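Local coordinates for cobalamin biosynthesis protein CobN (Mycobacterium tuberculosis, PDB 7C6O) that probably inserts cobalt into the corrin ring during cobalamin biosynthesis, as the large catalytic subunit of a cobaltochelatase, at residues A[530-535]-A[558-563]; A[446-451]-A[536-541]; A[502-507]-A[545-550]. All blocks are in the same frame, centred on the assembly; numbering follows the deposited sequence.

Contact 1: A[530-535]-A[558-563]; sequences HHYLAA and HGNLEW
N560 takes a short hydrogen bond from Y532, which reaches across from helix 530-539. In the loop that carries it, G559 is held through its backbone N by the hydroxyl of Y588. At N560 the backbone N is bonded to Q508 OE1. The CG of N560 lies between the backbone N and the carbonyl carbon (chi1 59°), and the amide meets the end of the tyrosine. Y532 OH donates to N560 OD1 at 2.5 Å. The donor sits above the carbonyl plane, 36° out of it, so the bond does not follow a lone pair. The amide is turned 45° from the ring. OD1 lies at the ring edge, near its plane, with Y532 CE2 3.3 Å from N560 OD1. L561 backs the hydroxyl with carbon atoms. L561 CA lies 3.2 Å from Y532 OH, and L561 CB 3.5 Å from it. The phenol end therefore rests against the start of the 3-10 turn. E562 reaches the hydroxyl of Y588 through OE2. W563 N closes the turn on N560 O at 3.0 Å. The contact is buried. It joins helix 530-539 to the loop after strand 551-555. Around it, P509 packs on Y532 and A535, helix 595-604 packs on E562 and W563, and A535 meets strand 492-500.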
# COMPACT_ATOMS: atom_id res chain seq x y z
N HIS A 530 -8.53 17.06 20.00
CA HIS A 530 -7.93 16.81 21.31
C HIS A 530 -8.43 15.49 21.88
O HIS A 530 -7.67 14.79 22.57
CB HIS A 530 -8.25 17.95 22.28
CG HIS A 530 -7.65 19.27 21.89
ND1 HIS A 530 -6.29 19.50 21.92
CD2 HIS A 530 -8.23 20.42 21.50
CE1 HIS A 530 -6.06 20.75 21.54
NE2 HIS A 530 -7.22 21.33 21.28
N HIS A 531 -9.69 15.13 21.62
CA HIS A 531 -10.20 13.85 22.09
C HIS A 531 -9.49 12.69 21.40
O HIS A 531 -9.14 11.69 22.05
CB HIS A 531 -11.71 13.78 21.85
CG HIS A 531 -12.32 12.47 22.24
ND1 HIS A 531 -12.64 11.50 21.31
CD2 HIS A 531 -12.66 11.96 23.45
CE1 HIS A 531 -13.16 10.45 21.93
NE2 HIS A 531 -13.18 10.71 23.23
N TYR A 532 -9.27 12.80 20.09
CA TYR A 532 -8.54 11.77 19.36
C TYR A 532 -7.14 11.58 19.95
O TYR A 532 -6.71 10.46 20.21
CB TYR A 532 -8.46 12.14 17.88
CG TYR A 532 -7.93 11.05 16.97
CD1 TYR A 532 -6.58 10.73 16.94
CD2 TYR A 532 -8.79 10.34 16.14
CE1 TYR A 532 -6.10 9.73 16.12
CE2 TYR A 532 -8.31 9.33 15.31
CZ TYR A 532 -6.97 9.04 15.31
OH TYR A 532 -6.48 8.04 14.49
N LEU A 533 -6.42 12.69 20.16
CA LEU A 533 -5.07 12.60 20.69
C LEU A 533 -5.07 12.08 22.13
O LEU A 533 -4.24 11.25 22.50
CB LEU A 533 -4.38 13.96 20.61
CG LEU A 533 -4.18 14.51 19.20
CD1 LEU A 533 -3.72 15.96 19.25
CD2 LEU A 533 -3.17 13.66 18.43
N ALA A 534 -6.01 12.57 22.95
CA ALA A 534 -6.07 12.13 24.34
C ALA A 534 -6.30 10.62 24.44
O ALA A 534 -5.69 9.95 25.28
CB ALA A 534 -7.17 12.88 25.09
N ALA A 535 -7.17 10.08 23.59
CA ALA A 535 -7.48 8.66 23.66
C ALA A 535 -6.25 7.80 23.37
O ALA A 535 -5.97 6.85 24.10
CB ALA A 535 -8.61 8.33 22.68
N HIS A 558 -9.51 -1.11 7.62
CA HIS A 558 -8.33 -0.52 8.25
C HIS A 558 -8.79 0.65 9.12
O HIS A 558 -9.93 1.10 9.01
CB HIS A 558 -7.31 -0.02 7.22
CG HIS A 558 -7.85 0.97 6.24
ND1 HIS A 558 -7.97 0.69 4.89
CD2 HIS A 558 -8.30 2.23 6.40
CE1 HIS A 558 -8.47 1.74 4.27
NE2 HIS A 558 -8.69 2.69 5.16
N GLY A 559 -7.89 1.15 9.98
CA GLY A 559 -8.19 2.30 10.81
C GLY A 559 -7.78 3.61 10.15
O GLY A 559 -7.35 3.66 9.00
N ASN A 560 -7.92 4.70 10.91
CA ASN A 560 -7.66 6.03 10.38
C ASN A 560 -6.35 6.65 10.86
O ASN A 560 -5.95 7.69 10.32
CB ASN A 560 -8.82 6.99 10.71
CG ASN A 560 -9.08 7.12 12.21
OD1 ASN A 560 -8.20 6.91 13.04
ND2 ASN A 560 -10.31 7.50 12.55
N LEU A 561 -5.68 6.05 11.85
CA LEU A 561 -4.47 6.68 12.38
C LEU A 561 -3.40 6.83 11.31
O LEU A 561 -2.80 7.90 11.16
CB LEU A 561 -3.94 5.87 13.57
CG LEU A 561 -2.73 6.49 14.28
CD1 LEU A 561 -2.83 6.30 15.78
CD2 LEU A 561 -1.41 5.92 13.76
N GLU A 562 -3.16 5.77 10.54
CA GLU A 562 -2.13 5.84 9.50
C GLU A 562 -2.56 6.69 8.31
O GLU A 562 -1.78 6.81 7.35
CB GLU A 562 -1.75 4.43 9.03
CG GLU A 562 -2.86 3.64 8.33
CD GLU A 562 -3.75 2.85 9.29
OE1 GLU A 562 -3.92 3.28 10.45
OE2 GLU A 562 -4.27 1.80 8.87
N TRP A 563 -3.75 7.29 8.35
CA TRP A 563 -4.22 8.17 7.28
C TRP A 563 -4.39 9.61 7.75
O TRP A 563 -4.95 10.42 7.01
CB TRP A 563 -5.53 7.63 6.70
CG TRP A 563 -5.36 6.27 6.10
CD1 TRP A 563 -5.59 5.07 6.72
CD2 TRP A 563 -4.89 5.96 4.79
NE1 TRP A 563 -5.31 4.03 5.86
CE2 TRP A 563 -4.87 4.55 4.67
CE3 TRP A 563 -4.49 6.73 3.69
CZ2 TRP A 563 -4.47 3.91 3.50
CZ3 TRP A 563 -4.09 6.09 2.53
CH2 TRP A 563 -4.08 4.69 2.45

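Contact 2: A[446-451]-A[536-541]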
# COMPACT_ATOMS: atom_id res chain seq x y z
N ASN A 446 -16.44 4.88 35.35
CA ASN A 446 -16.64 3.86 34.33
C ASN A 446 -16.00 4.24 32.98
O ASN A 446 -15.29 3.42 32.39
CB ASN A 446 -18.14 3.55 34.17
CG ASN A 446 -18.52 3.22 32.74
OD1 ASN A 446 -19.20 4.00 32.07
ND2 ASN A 446 -18.09 2.05 32.27
N PRO A 447 -16.21 5.46 32.48
CA PRO A 447 -15.40 5.92 31.35
C PRO A 447 -14.11 6.56 31.83
O PRO A 447 -14.04 7.14 32.92
CB PRO A 447 -16.31 6.95 30.67
CG PRO A 447 -17.05 7.55 31.80
CD PRO A 447 -17.25 6.46 32.82
N ILE A 448 -13.07 6.41 31.01
CA ILE A 448 -11.77 6.96 31.36
C ILE A 448 -11.83 8.48 31.29
O ILE A 448 -12.50 9.06 30.43
CB ILE A 448 -10.69 6.40 30.43
CG1 ILE A 448 -10.47 4.91 30.71
CG2 ILE A 448 -9.37 7.16 30.57
CD1 ILE A 448 -11.31 3.99 29.86
N ARG A 449 -11.15 9.14 32.23
CA ARG A 449 -11.14 10.59 32.32
C ARG A 449 -9.69 11.07 32.40
O ARG A 449 -8.96 10.67 33.31
CB ARG A 449 -11.94 11.07 33.53
CG ARG A 449 -13.26 10.34 33.71
CD ARG A 449 -13.99 10.76 34.97
NE ARG A 449 -14.62 12.07 34.82
CZ ARG A 449 -15.86 12.25 34.39
NH1 ARG A 449 -16.61 11.21 34.07
NH2 ARG A 449 -16.35 13.48 34.29
N VAL A 450 -9.29 11.89 31.44
CA VAL A 450 -7.96 12.49 31.41
C VAL A 450 -8.09 13.95 31.81
O VAL A 450 -8.87 14.70 31.22
CB VAL A 450 -7.31 12.37 30.01
CG1 VAL A 450 -5.97 13.10 29.98
CG2 VAL A 450 -7.13 10.91 29.63
N SER A 451 -7.32 14.36 32.82
CA SER A 451 -7.39 15.73 33.29
C SER A 451 -6.86 16.69 32.23
O SER A 451 -5.90 16.38 31.52
CB SER A 451 -6.60 15.90 34.60
OG SER A 451 -5.30 16.39 34.35
N TYR A 536 -5.51 8.14 22.32
CA TYR A 536 -4.31 7.36 22.01
C TYR A 536 -3.22 7.59 23.05
O TYR A 536 -2.50 6.65 23.42
CB TYR A 536 -3.80 7.69 20.61
CG TYR A 536 -4.38 6.78 19.56
CD1 TYR A 536 -3.87 5.49 19.38
CD2 TYR A 536 -5.45 7.18 18.78
CE1 TYR A 536 -4.42 4.64 18.43
CE2 TYR A 536 -6.00 6.33 17.83
CZ TYR A 536 -5.48 5.07 17.66
OH TYR A 536 -6.02 4.22 16.72
N ARG A 537 -3.08 8.82 23.54
CA ARG A 537 -2.07 9.07 24.56
C ARG A 537 -2.42 8.39 25.87
O ARG A 537 -1.52 8.06 26.65
CB ARG A 537 -1.89 10.58 24.75
CG ARG A 537 -1.19 11.28 23.58
CD ARG A 537 0.25 10.79 23.42
NE ARG A 537 0.37 9.57 22.63
CZ ARG A 537 1.23 8.59 22.89
NH1 ARG A 537 2.04 8.68 23.93
NH2 ARG A 537 1.27 7.52 22.11
N TRP A 538 -3.71 8.14 26.13
CA TRP A 538 -4.07 7.40 27.34
C TRP A 538 -3.71 5.93 27.23
O TRP A 538 -3.44 5.28 28.24
CB TRP A 538 -5.55 7.57 27.65
CG TRP A 538 -5.98 6.66 28.76
CD1 TRP A 538 -5.82 6.88 30.10
CD2 TRP A 538 -6.61 5.38 28.64
NE1 TRP A 538 -6.32 5.81 30.81
CE2 TRP A 538 -6.81 4.88 29.94
CE3 TRP A 538 -7.03 4.61 27.54
CZ2 TRP A 538 -7.40 3.65 30.18
CZ3 TRP A 538 -7.62 3.39 27.78
CH2 TRP A 538 -7.81 2.92 29.09
N LEU A 539 -3.71 5.38 26.01
CA LEU A 539 -3.27 4.00 25.82
C LEU A 539 -1.81 3.81 26.22
O LEU A 539 -1.41 2.69 26.55
CB LEU A 539 -3.46 3.57 24.37
CG LEU A 539 -4.88 3.53 23.82
CD1 LEU A 539 -4.88 3.11 22.35
CD2 LEU A 539 -5.73 2.57 24.65
N ASP A 540 -1.02 4.88 26.18
CA ASP A 540 0.41 4.81 26.43
C ASP A 540 0.70 5.11 27.90
O ASP A 540 -0.20 5.12 28.74
CB ASP A 540 1.13 5.79 25.50
CG ASP A 540 2.56 5.37 25.18
OD1 ASP A 540 3.14 4.58 25.95
OD2 ASP A 540 3.09 5.85 24.16
N THR A 541 1.97 5.32 28.23
CA THR A 541 2.34 5.80 29.54
C THR A 541 2.42 7.32 29.53
O THR A 541 2.54 7.95 28.48
CB THR A 541 3.68 5.21 29.98
OG1 THR A 541 4.67 5.45 28.97
CG2 THR A 541 3.56 3.71 30.23
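I448 and W538 meet in a CH-pi contact between a sheet strand and a helix. The fold here is alpha/beta, built on a mixed sheet. Strand 448-451 runs antiparallel to 492-500 in it, and helix 530-539 packs against it. The isoleucine has CG2 anti to its backbone N and CG1 beside that N (chi1 -69°). This places both branches on the indole. CG2 of I448 stands 3.4 Å from the centroid of the five-membered ring of W538, 14° off the ring normal. The other branch follows the six-membered ring: I448 CG1 is 3.4 Å from W538 CZ2, and I448 CD1 is 3.7 Å from W538 CH2. The isoleucine lies roughly perpendicular to the tryptophan side chain. W538 has its CG anti to the backbone N (chi1 171°), which carries the indole out from the helix to the strand. V450 also points at the helix. Its CG2 comes 4.2 Å from W538 CB, obliquely to the ring. R449, between I448 and V450, points away and forms salt bridges with D484 and E492. The indole N-H is bonded to N545 O, so this buried polar group is satisfied beside an apolar neighbour. R537, just before W538, and D540, just past the helix, form a salt bridge. Two guanidinium nitrogens converge end-on on one oxygen, R537 NH1 at 3.0 Å and NH2 at 3.2 Å from D540 OD2. The other oxygen, OD1, is shared by R355 and the backbone N of T541, with T541 N 2.7 Å from D540 OD1.

Contact 3: A[502-507]-A[545-550]; sequences NLVLMV and NGFGAH
F547 lays its ring beside V504, with CG anti to its own backbone N (chi1 178°). V504 turns CG1 into the position between its backbone N and carbonyl carbon (chi1 57°). That puts the methyl over the middle of the phenyl face. V504 CG1 is 3.5 Å from the centroid of the F547 ring and 12° off the normal, a CH-pi contact. The methyl is not aimed at one carbon: V504 CG1 is equally near F547 CE2 and CZ, at 3.5 Å, and the remaining ring carbons lie within 4.0 Å of V504 CG1. CB of V504 adds a second touch, 3.8 Å from F547 CE1. The two side chains run antiparallel where they overlap. The ring edge meets a different partner. N502 O lies near the ring plane, 3.4 Å from F547 CZ, just before the strand begins.

Strand 503-507 is an inner strand of the mixed sheet. It runs parallel to 369-373 and antiparallel to 492-500. Segment 545-550 is the loop from helix 530-539 to strand 551-555, which lies parallel to 369-373 as well. Strands 503-507 and 551-555 are thus linked by a beta-alpha-beta crossover, and F547 sits on its returning loop. G548 turns the chain with a positive phi, a conformation that favours glycine. A549 then brings its methyl back to the ring edge, with A549 CB 3.6 Å from F547 CE2. Backbone bonds tie F547, G548 and A549 to W538, D540 and L539 at the helix end. V504 itself is hemmed in by W538 and L539, and by A497 and R499 of strand 492-500. The carbonyl of G548 accepts from R368 NE.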
# COMPACT_ATOMS: atom_id res chain seq x y z
N ASN A 502 -5.86 -7.17 31.96
CA ASN A 502 -4.79 -6.35 31.39
C ASN A 502 -5.10 -5.92 29.97
O ASN A 502 -4.18 -5.56 29.22
CB ASN A 502 -3.47 -7.11 31.45
CG ASN A 502 -2.87 -7.12 32.84
OD1 ASN A 502 -3.17 -6.26 33.66
ND2 ASN A 502 -2.01 -8.10 33.10
N LEU A 503 -6.37 -5.93 29.58
CA LEU A 503 -6.78 -5.61 28.22
C LEU A 503 -7.68 -4.39 28.23
O LEU A 503 -8.43 -4.15 29.17
CB LEU A 503 -7.53 -6.78 27.58
CG LEU A 503 -6.77 -7.79 26.73
CD1 LEU A 503 -5.46 -8.20 27.37
CD2 LEU A 503 -7.65 -8.98 26.57
N VAL A 504 -7.60 -3.61 27.15
CA VAL A 504 -8.58 -2.56 26.89
C VAL A 504 -9.04 -2.71 25.44
O VAL A 504 -8.22 -2.85 24.53
CB VAL A 504 -8.02 -1.15 27.16
CG1 VAL A 504 -6.77 -0.87 26.34
CG2 VAL A 504 -9.08 -0.10 26.88
N LEU A 505 -10.35 -2.74 25.25
CA LEU A 505 -10.95 -2.74 23.92
C LEU A 505 -11.54 -1.35 23.68
O LEU A 505 -12.33 -0.86 24.49
CB LEU A 505 -12.03 -3.82 23.80
CG LEU A 505 -11.55 -5.23 23.45
CD1 LEU A 505 -10.68 -5.83 24.55
CD2 LEU A 505 -12.74 -6.15 23.14
N MET A 506 -11.12 -0.72 22.59
CA MET A 506 -11.48 0.67 22.33
C MET A 506 -11.88 0.83 20.88
O MET A 506 -11.23 0.29 19.98
CB MET A 506 -10.31 1.61 22.66
CG MET A 506 -10.61 3.09 22.44
SD MET A 506 -9.19 4.15 22.78
CE MET A 506 -9.09 4.03 24.56
N VAL A 507 -12.96 1.57 20.65
CA VAL A 507 -13.30 2.00 19.31
C VAL A 507 -12.39 3.16 18.94
O VAL A 507 -12.22 4.10 19.73
CB VAL A 507 -14.78 2.39 19.21
CG1 VAL A 507 -15.10 2.85 17.80
CG2 VAL A 507 -15.66 1.23 19.62
N ASN A 545 -3.34 8.17 35.21
CA ASN A 545 -4.23 7.03 35.05
C ASN A 545 -4.04 6.34 33.70
O ASN A 545 -4.96 5.67 33.22
CB ASN A 545 -5.68 7.46 35.22
CG ASN A 545 -6.09 8.51 34.21
OD1 ASN A 545 -5.26 9.26 33.70
ND2 ASN A 545 -7.39 8.56 33.90
N GLY A 546 -2.87 6.50 33.08
CA GLY A 546 -2.66 5.93 31.76
C GLY A 546 -2.71 4.41 31.77
O GLY A 546 -2.34 3.76 32.74
N PHE A 547 -3.18 3.86 30.65
CA PHE A 547 -3.28 2.40 30.53
C PHE A 547 -1.91 1.75 30.49
O PHE A 547 -1.70 0.69 31.09
CB PHE A 547 -4.10 2.04 29.29
CG PHE A 547 -4.21 0.56 29.05
CD1 PHE A 547 -5.01 -0.23 29.87
CD2 PHE A 547 -3.52 -0.04 28.02
CE1 PHE A 547 -5.12 -1.59 29.65
CE2 PHE A 547 -3.62 -1.40 27.79
CZ PHE A 547 -4.42 -2.18 28.61
N GLY A 548 -0.96 2.37 29.79
CA GLY A 548 0.39 1.83 29.71
C GLY A 548 0.47 0.54 28.93
O GLY A 548 1.06 -0.44 29.39
N ALA A 549 -0.12 0.53 27.73
CA ALA A 549 -0.10 -0.66 26.89
C ALA A 549 1.33 -1.01 26.48
O ALA A 549 2.14 -0.13 26.17
CB ALA A 549 -0.95 -0.44 25.64
N HIS A 550 1.63 -2.31 26.48
CA HIS A 550 2.87 -2.77 25.88
C HIS A 550 2.80 -2.80 24.36
O HIS A 550 3.83 -2.68 23.69
CB HIS A 550 3.23 -4.16 26.42
CG HIS A 550 3.63 -4.15 27.86
ND1 HIS A 550 2.80 -4.60 28.87
CD2 HIS A 550 4.77 -3.74 28.47
CE1 HIS A 550 3.41 -4.47 30.03
NE2 HIS A 550 4.61 -3.95 29.82

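How the contacts relate
Contacts 1 and 2 use successive parts of helix 530-539, while contact 3 holds the loop that follows it. Contacts 1 and 2 are buried; contact 3 is only partly so. Their chemistry differs. Contact 1 centres on a tyrosine-asparagine hydrogen bond to a loop. Contacts 2 and 3 each set an aliphatic methyl over an aromatic face, against strands of one mixed sheet. Those two lie closest, their centres about 8 Å apart. N545 joins them, meeting both R449 and W538. M506, from the strand of contact 3, packs on W538 and L539, and its sulfur approaches A535 of contact 1. L561, in one of its two conformers, also touches Y536.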